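Local coordinates for protein iota-carbonic anhydrase (Nostoc sp. PCC 7120 = FACHB-418, PDB 7C5W) that catalyses the hydration of carbon dioxide to bicarbonate without any metal cofactor, working as a homotetramer built as a dimer of dimers, at residues A[74-79]-A[168-173]. Residues are numbered along the deposited sequence; the frame is centred on the assembly and turned at random.
Sequences VLFKPT and ITHHSS
The ammonium group of K77 bonds to the carbonyl of S172, with NZ 2.6 Å from O and lying in the carbonyl plane, while weak bonds run back to P78 O and T79 O of its own segment. Bends at chi2 (-94°) and chi3 (138°) carry the chain past H171, where CD rests off-centre over the imidazole, 4.2 Å from the ring centroid, before NZ reaches the three carbonyls; only a long, flexible side chain such as lysine can make this span. With an alanine here, S172 O would probably lose its ammonium donor and the loop of P78 and T79 one of its ties to the neighbouring strand.

Between the parallel strands 75-77 and 169-173 the backbone bonds follow in order: L75 N to I168 O, H170 N to L75 O at 2.7 Å, K77 N to H170 O and S172 N to K77 O, the last nearly straight. F76 and H170 leave the same face of the sheet, where flat rings suit paired neighbours: they form an offset stack, centroids 4.7 Å apart and planes at 28°, with F76 CE1 over the imidazole near its rim. P78 CG sits over the centre of the F76 ring.

Beyond the strand end, T79 OG1 and S172 OG share a hydrogen bond of 2.7 Å, suited to two short hydroxyl side chains, and K153 also bonds S172 OG. T79 binds hydrogencarbonate, as does Y97, which packs on P78 and T79. Held by K153, S172 can limit how the T79 hydroxyl turns beside this metal-free site, consistent with a second-shell role.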
# COMPACT_ATOMS: atom_id res chain seq x y z
N VAL A 74 -10.51 15.87 1.33
CA VAL A 74 -9.28 15.90 2.16
C VAL A 74 -9.71 15.94 3.63
O VAL A 74 -10.67 16.67 3.95
CB VAL A 74 -8.39 17.09 1.80
CG1 VAL A 74 -7.21 17.21 2.75
CG2 VAL A 74 -7.92 17.00 0.35
N LEU A 75 -9.03 15.17 4.48
CA LEU A 75 -9.31 15.13 5.94
C LEU A 75 -8.53 16.28 6.60
O LEU A 75 -7.44 16.04 7.17
CB LEU A 75 -8.92 13.76 6.49
CG LEU A 75 -9.87 12.61 6.14
CD1 LEU A 75 -10.07 12.47 4.64
CD2 LEU A 75 -9.35 11.31 6.73
N PHE A 76 -9.09 17.49 6.51
CA PHE A 76 -8.47 18.76 6.96
C PHE A 76 -9.26 19.31 8.15
O PHE A 76 -10.40 19.82 7.97
CB PHE A 76 -8.39 19.74 5.80
CG PHE A 76 -7.63 21.01 6.07
CD1 PHE A 76 -6.70 21.07 7.10
CD2 PHE A 76 -7.80 22.13 5.27
CE1 PHE A 76 -5.99 22.24 7.34
CE2 PHE A 76 -7.09 23.29 5.52
CZ PHE A 76 -6.18 23.34 6.55
N LYS A 77 -8.69 19.20 9.35
CA LYS A 77 -9.20 19.90 10.56
C LYS A 77 -8.19 20.99 10.90
O LYS A 77 -7.17 20.72 11.53
CB LYS A 77 -9.47 18.93 11.71
CG LYS A 77 -10.18 19.57 12.91
CD LYS A 77 -9.20 20.05 13.96
CE LYS A 77 -9.54 21.39 14.57
NZ LYS A 77 -8.35 21.99 15.22
N PRO A 78 -8.43 22.24 10.43
CA PRO A 78 -7.50 23.35 10.66
C PRO A 78 -7.42 23.77 12.14
O PRO A 78 -8.36 23.53 12.88
CB PRO A 78 -8.08 24.49 9.81
CG PRO A 78 -9.02 23.80 8.84
CD PRO A 78 -9.58 22.64 9.62
N THR A 79 -6.30 24.37 12.54
CA THR A 79 -6.04 24.82 13.94
C THR A 79 -7.23 25.64 14.46
O THR A 79 -7.80 25.24 15.49
CB THR A 79 -4.75 25.65 14.05
OG1 THR A 79 -3.72 25.05 13.27
CG2 THR A 79 -4.28 25.80 15.48
N ILE A 168 -3.58 14.53 2.02
CA ILE A 168 -4.95 13.93 2.06
C ILE A 168 -5.46 13.97 3.50
O ILE A 168 -6.68 13.75 3.70
CB ILE A 168 -4.91 12.50 1.50
CG1 ILE A 168 -3.95 11.60 2.29
CG2 ILE A 168 -4.57 12.54 0.02
CD1 ILE A 168 -4.09 10.12 1.99
N THR A 169 -4.58 14.24 4.47
CA THR A 169 -4.92 14.36 5.91
C THR A 169 -4.09 15.48 6.54
O THR A 169 -2.87 15.49 6.35
CB THR A 169 -4.71 13.05 6.68
OG1 THR A 169 -5.36 11.96 6.01
CG2 THR A 169 -5.25 13.13 8.09
N HIS A 170 -4.75 16.37 7.29
CA HIS A 170 -4.17 17.56 7.95
C HIS A 170 -4.99 17.88 9.20
O HIS A 170 -6.05 18.50 9.07
CB HIS A 170 -4.14 18.73 6.96
CG HIS A 170 -3.32 19.89 7.41
ND1 HIS A 170 -2.94 20.05 8.73
CD2 HIS A 170 -2.83 20.95 6.74
CE1 HIS A 170 -2.24 21.16 8.85
NE2 HIS A 170 -2.16 21.73 7.64
N HIS A 171 -4.54 17.42 10.36
CA HIS A 171 -5.16 17.70 11.67
C HIS A 171 -4.19 18.58 12.46
O HIS A 171 -3.09 18.10 12.77
CB HIS A 171 -5.52 16.38 12.37
CG HIS A 171 -6.35 16.52 13.59
ND1 HIS A 171 -7.31 15.58 13.92
CD2 HIS A 171 -6.36 17.43 14.58
CE1 HIS A 171 -7.87 15.92 15.07
NE2 HIS A 171 -7.31 17.06 15.49
N SER A 172 -4.59 19.82 12.75
CA SER A 172 -3.82 20.83 13.52
C SER A 172 -4.63 21.24 14.75
O SER A 172 -5.83 21.50 14.60
CB SER A 172 -3.48 22.01 12.65
OG SER A 172 -2.37 22.72 13.16
N SER A 173 -4.00 21.28 15.93
CA SER A 173 -4.64 21.63 17.22
C SER A 173 -3.69 22.46 18.10
O SER A 173 -2.46 22.16 18.15
CB SER A 173 -5.11 20.39 17.94
OG SER A 173 -4.02 19.52 18.23